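Enoyl-CoA hydratase/isomerase family protein (Mycobacterium tuberculosis, PDB 4FN7) probably acts as a crotonase-superfamily enoyl-CoA hydratase or isomerase, working on unsaturated acyl-CoA thioesters in lipid metabolism. Local coordinates at residues G70-Q73 / P74-M78; M135-P138 / Y139-E143; T216-R219 / A220-G224. All blocks are in the same frame, centred on the assembly; numbering follows the deposited sequence. Where two conformers were deposited one is given.

Contact 1: G70-Q73 / P74-M78; sequences GEVQ and PAIDM
Gln73 and Asp77 form an i to i+4 side-chain hydrogen bond on the N-terminal turn of helix 73-90, where a short loop from helix 64-69 enters the helix. Their side chains lean across each other with the amide and carboxylate planes 56° apart. Gln73 sends CG anti to its own N (chi1 -162°) and then bends at chi2, which carries the amide forward along the helix and sets NE2 2.8 Å from Asp77 OD1. The acceptor lies close to the amide plane, yet the bond is somewhat bent (N-H...O 151°) and enters the carboxylate from above its plane. Near the N-terminal end of a helix, the negative charge of Asp77 may also be eased by the helix dipole.

Val72 and Ile76 lie side by side and point the same way, with CG1 of Val72 3.8 Å from CD1 of Ile76. Ile76 is buried beneath the C-terminal part of the chain, against Ile225, Ala226 and Phe229. Pro74 fits the first turn because its nitrogen has no hydrogen to offer and needs no carbonyl partner there. Glu71, extended beyond CG, crosses the proline at about a right angle, and its OE1 comes 3.5 Å from Pro74 CG. The backbone takes up its helical pattern here: Ile76 N donates to Val72 O at 2.9 Å, and Asp77 N to Gln73 O at 2.8 Å.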
# COMPACT_ATOMS: atom_id res chain seq x y z
N GLY A 70 7.68 -1.70 34.64
CA GLY A 70 7.99 -0.28 34.71
C GLY A 70 9.48 -0.06 34.80
O GLY A 70 9.95 1.08 34.79
N GLU A 71 10.24 -1.15 34.90
CA GLU A 71 11.69 -1.07 34.84
C GLU A 71 12.08 -0.37 33.55
O GLU A 71 11.41 -0.52 32.52
CB GLU A 71 12.32 -2.47 34.91
CG GLU A 71 12.11 -3.16 36.26
CD GLU A 71 12.59 -4.60 36.26
OE1 GLU A 71 13.08 -5.07 35.22
OE2 GLU A 71 12.47 -5.26 37.32
N VAL A 72 13.15 0.41 33.60
CA VAL A 72 13.49 1.26 32.47
C VAL A 72 14.52 0.64 31.54
O VAL A 72 14.21 0.26 30.41
CB VAL A 72 13.95 2.65 32.94
CG1 VAL A 72 14.42 3.48 31.76
CG2 VAL A 72 12.83 3.36 33.68
N GLN A 73 15.75 0.51 32.02
CA GLN A 73 16.82 -0.01 31.18
C GLN A 73 16.57 -1.44 30.69
O GLN A 73 16.85 -1.75 29.54
CB GLN A 73 18.19 0.10 31.87
CG GLN A 73 19.36 -0.01 30.90
CD GLN A 73 19.33 1.06 29.82
OE1 GLN A 73 19.08 2.23 30.10
NE2 GLN A 73 19.59 0.66 28.58
N PRO A 74 16.04 -2.31 31.57
CA PRO A 74 15.72 -3.66 31.07
C PRO A 74 14.73 -3.65 29.90
O PRO A 74 14.88 -4.45 28.97
CB PRO A 74 15.10 -4.34 32.29
CG PRO A 74 15.73 -3.65 33.46
CD PRO A 74 15.86 -2.21 33.03
N ALA A 75 13.75 -2.75 29.94
CA ALA A 75 12.78 -2.65 28.86
C ALA A 75 13.44 -2.06 27.61
O ALA A 75 13.22 -2.54 26.51
CB ALA A 75 11.59 -1.80 29.28
N ILE A 76 14.24 -1.01 27.80
CA ILE A 76 14.98 -0.41 26.69
C ILE A 76 15.84 -1.45 26.00
O ILE A 76 15.84 -1.58 24.77
CB ILE A 76 15.88 0.75 27.18
CG1 ILE A 76 15.03 1.95 27.59
CG2 ILE A 76 16.87 1.15 26.11
CD1 ILE A 76 15.82 3.07 28.27
N ASP A 77 16.60 -2.21 26.79
CA ASP A 77 17.47 -3.23 26.24
C ASP A 77 16.70 -4.31 25.49
O ASP A 77 17.13 -4.76 24.43
CB ASP A 77 18.32 -3.87 27.34
CG ASP A 77 19.34 -2.92 27.93
OD1 ASP A 77 19.63 -1.88 27.29
OD2 ASP A 77 19.86 -3.21 29.02
N MET A 78 15.57 -4.74 26.04
CA MET A 78 14.75 -5.77 25.40
C MET A 78 14.17 -5.26 24.08
O MET A 78 14.19 -5.97 23.07
CB MET A 78 13.63 -6.26 26.32
CG MET A 78 12.73 -7.29 25.67
SD MET A 78 11.47 -7.92 26.80
CE MET A 78 10.57 -6.40 27.13

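Contact 2: M135-P138 / Y139-E143; sequences MTIP and YAALE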
# COMPACT_ATOMS: atom_id res chain seq x y z
N MET A 135 0.12 0.54 25.64
CA MET A 135 1.46 0.83 25.16
C MET A 135 1.43 1.57 23.83
O MET A 135 0.71 1.20 22.90
CB MET A 135 2.27 -0.46 25.07
CG MET A 135 2.31 -1.21 26.39
SD MET A 135 3.16 -2.79 26.30
CE MET A 135 2.96 -3.38 27.97
N THR A 136 2.20 2.65 23.75
CA THR A 136 2.35 3.36 22.49
C THR A 136 3.33 2.58 21.61
O THR A 136 4.37 2.13 22.09
CB THR A 136 2.86 4.80 22.73
OG1 THR A 136 1.91 5.50 23.54
CG2 THR A 136 3.05 5.55 21.41
N ILE A 137 2.99 2.39 20.34
CA ILE A 137 3.85 1.56 19.49
C ILE A 137 5.16 2.29 19.18
O ILE A 137 5.15 3.43 18.71
CB ILE A 137 3.15 1.19 18.17
CG1 ILE A 137 1.84 0.45 18.45
CG2 ILE A 137 4.08 0.31 17.34
CD1 ILE A 137 1.09 0.03 17.19
N PRO A 138 6.30 1.63 19.45
CA PRO A 138 7.59 2.24 19.13
C PRO A 138 7.75 2.54 17.65
O PRO A 138 7.22 1.82 16.79
CB PRO A 138 8.59 1.16 19.56
CG PRO A 138 7.90 0.43 20.65
CD PRO A 138 6.46 0.37 20.20
N TYR A 139 8.50 3.59 17.35
CA TYR A 139 8.75 3.95 15.95
C TYR A 139 9.32 2.80 15.12
O TYR A 139 8.92 2.61 13.98
CB TYR A 139 9.64 5.19 15.86
CG TYR A 139 8.93 6.48 16.23
CD1 TYR A 139 8.00 7.06 15.37
CD2 TYR A 139 9.18 7.11 17.44
CE1 TYR A 139 7.35 8.24 15.71
CE2 TYR A 139 8.54 8.29 17.78
CZ TYR A 139 7.63 8.85 16.91
OH TYR A 139 6.98 10.02 17.24
N ALA A 140 10.25 2.04 15.69
CA ALA A 140 10.84 0.94 14.93
C ALA A 140 9.79 -0.09 14.54
O ALA A 140 9.82 -0.63 13.43
CB ALA A 140 11.99 0.28 15.70
N ALA A 141 8.85 -0.36 15.44
CA ALA A 141 7.77 -1.31 15.18
C ALA A 141 6.84 -0.78 14.10
O ALA A 141 6.40 -1.52 13.22
CB ALA A 141 6.99 -1.60 16.45
N LEU A 142 6.52 0.51 14.19
CA LEU A 142 5.71 1.14 13.16
C LEU A 142 6.34 0.97 11.77
O LEU A 142 5.65 0.66 10.81
CB LEU A 142 5.47 2.63 13.47
CG LEU A 142 4.58 2.92 14.68
CD1 LEU A 142 4.57 4.41 14.99
CD2 LEU A 142 3.16 2.42 14.42
N GLU A 143 7.64 1.18 11.69
CA GLU A 143 8.33 1.08 10.41
C GLU A 143 8.31 -0.35 9.86
O GLU A 143 8.16 -0.56 8.65
CB GLU A 143 9.76 1.61 10.54
CG GLU A 143 9.80 3.10 10.88
CD GLU A 143 9.32 3.99 9.74
OE1 GLU A 143 9.31 3.54 8.57
OE2 GLU A 143 8.95 5.16 10.00
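Pro138, at the N-cap position of helix 139-148, buries the most surface here, followed by Ile137 and Leu142. The ring of the proline holds phi near -60°, which suits both loop and helix, and psi is still extended before turning helical at Tyr139. Its carbonyl O accepts the N-H of Leu142 at 3.0 Å in a nearly straight bond (166°), the first full turn of the helix. The ring lies beside the turn, with CD 4.3 Å from Ala141 CB, and the proline also packs on Leu79 and Phe83 of helix 73-90.

Ile137 reaches the helix with one branch. Its CG2 methyl stands anti to the backbone N and fits between two helix side chains, 3.6 Å from Ala141 CB and 3.7 Å from Leu142 CD2. The small alanine lets the branched side chain come close to the helix backbone. Leu142 crosses Ile137 at a slant; with CG beside its own N (chi1 -69°), the side chain leans back toward the loop, bringing CD2 to 3.9 Å from Ile137 CB. Thr158 of helix 151-159 touches both side chains.

Tyr139 turns outward. Its N, at the open end of the helix, is hydrogen-bonded to OE2 of Glu228, while its ring makes a cation-pi contact with Arg209 of the second subunit. That arginine also donates to Ile137 O, so the loop is held from across the subunit boundary. A buried loop-to-helix entry of this sort, with a proline at the N-cap position and an apolar residue before it packed on the first turn, here forms part of the trimer interface of a crotonase-fold enzyme.

Contact 3: T216-R219 / A220-G224; sequences TAIR and AGIDG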
# COMPACT_ATOMS: atom_id res chain seq x y z
N THR A 216 16.69 2.24 7.23
CA THR A 216 17.20 3.48 7.79
C THR A 216 16.32 3.96 8.94
O THR A 216 16.82 4.38 9.99
CB THR A 216 17.28 4.55 6.70
OG1 THR A 216 18.22 4.13 5.70
CG2 THR A 216 17.73 5.89 7.28
N ALA A 217 15.01 3.88 8.75
CA ALA A 217 14.08 4.33 9.78
C ALA A 217 14.05 3.40 10.99
O ALA A 217 13.88 3.84 12.13
CB ALA A 217 12.69 4.52 9.20
N ILE A 218 14.21 2.10 10.76
CA ILE A 218 14.30 1.15 11.85
C ILE A 218 15.56 1.43 12.68
O ILE A 218 15.51 1.43 13.91
CB ILE A 218 14.28 -0.30 11.33
CG1 ILE A 218 12.88 -0.62 10.80
CG2 ILE A 218 14.66 -1.27 12.43
CD1 ILE A 218 12.81 -1.89 9.96
N ARG A 219 16.67 1.69 12.01
CA ARG A 219 17.90 2.07 12.70
C ARG A 219 17.67 3.30 13.57
O ARG A 219 18.08 3.34 14.73
CB ARG A 219 19.01 2.33 11.69
CG ARG A 219 20.31 2.84 12.29
CD ARG A 219 20.86 1.86 13.31
NE ARG A 219 20.90 0.51 12.77
CZ ARG A 219 20.97 -0.59 13.50
NH1 ARG A 219 21.01 -0.51 14.83
NH2 ARG A 219 20.99 -1.78 12.91
N ALA A 220 17.02 4.31 13.01
CA ALA A 220 16.71 5.52 13.77
C ALA A 220 15.83 5.19 14.96
O ALA A 220 15.98 5.76 16.04
CB ALA A 220 16.04 6.56 12.88
N GLY A 221 14.89 4.26 14.76
CA GLY A 221 13.98 3.86 15.81
C GLY A 221 14.68 3.12 16.94
O GLY A 221 14.33 3.27 18.11
N ILE A 222 15.67 2.32 16.58
CA ILE A 222 16.47 1.61 17.57
C ILE A 222 17.27 2.62 18.39
O ILE A 222 17.28 2.58 19.62
CB ILE A 222 17.41 0.59 16.90
CG1 ILE A 222 16.59 -0.57 16.30
CG2 ILE A 222 18.45 0.07 17.89
CD1 ILE A 222 17.37 -1.46 15.36
N ASP A 223 17.92 3.55 17.69
CA ASP A 223 18.70 4.59 18.34
C ASP A 223 17.84 5.43 19.28
O ASP A 223 18.31 5.90 20.32
CB ASP A 223 19.37 5.49 17.30
CG ASP A 223 20.43 4.76 16.49
OD1 ASP A 223 20.92 3.72 16.98
OD2 ASP A 223 20.77 5.22 15.38
N GLY A 224 16.57 5.61 18.93
CA GLY A 224 15.67 6.47 19.68
C GLY A 224 14.91 5.83 20.83
O GLY A 224 14.14 6.51 21.51
O HOH W 1 22.19 1.54 16.49
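This is a contact within a single helix, formed by the last two turns of helix 200-223, a long helix that lies against helices 73-90 and 139-148. Its foundation is a run of four i to i+4 backbone hydrogen bonds, from Ala220 N to Thr216 O at one end to Asp223 N to Arg219 O at the other. Isoleucines line the buried side, while Arg219 and Asp223 lie toward the more exposed side.

Ile218 and Ile222 carry the buried side. CG2 of Ile218 stands 4.0 Å from CD1 of Ile222, and the two chains slant across each other. Beyond them, Ile218 packs on Leu90 and Ile144, and Ile222 on Phe83; large apolar side chains suit these positions, which face the neighbouring helices. Gly221, on the buried side and lacking a side chain, allows close approach to Ala140 of helix 139-148.

Arg219 bends forward, toward the C-terminal end of the helix. CG is anti to the backbone N (chi1 175°), and bends at chi2 and chi3 turn the chain so that Ile222 CD1 lies over one face of the guanidinium, 3.8 Å from NH1. NH1 forms a salt bridge with Glu84, and Tyr87 makes a cation-pi contact with the arginine.

Asp223, on the next turn, does not touch the charged end directly: Arg219 NH1 and Asp223 OD1 are 4.7 Å apart. A water joins them, accepting from NH1 at 2.9 Å and donating to OD1 at 2.6 Å. The guanidinium and carboxylate planes are turned 44° apart. These are the closing turns of an amphipathic helix whose i to i+4 Arg-Asp pair is bridged by water, in the C-terminal helical region of a crotonase fold.

The three contacts follow one another along the chain and all involve helix ends. Contacts 2 and 3 are close neighbours, with centres 11 Å apart. They meet where Glu143 CD lies 3.5 Å from Ala217 CB and Glu143 CB lies 3.8 Å from Ile218 CG1. Contact 1 touches neither: its nearest atoms stay about 8 Å from contact 2 and about 7 Å from contact 3. It is nevertheless tied to both through helix 73-90, whose later residue Phe83 packs against Pro138, Ala140 and Ala141 of contact 2 and Ile222 of contact 3. Helix 225-228, directly following 216-224, packs Ile225 and Ala226 on Ile76 of contact 1. Of the three, contact 2 alone is touched by another subunit.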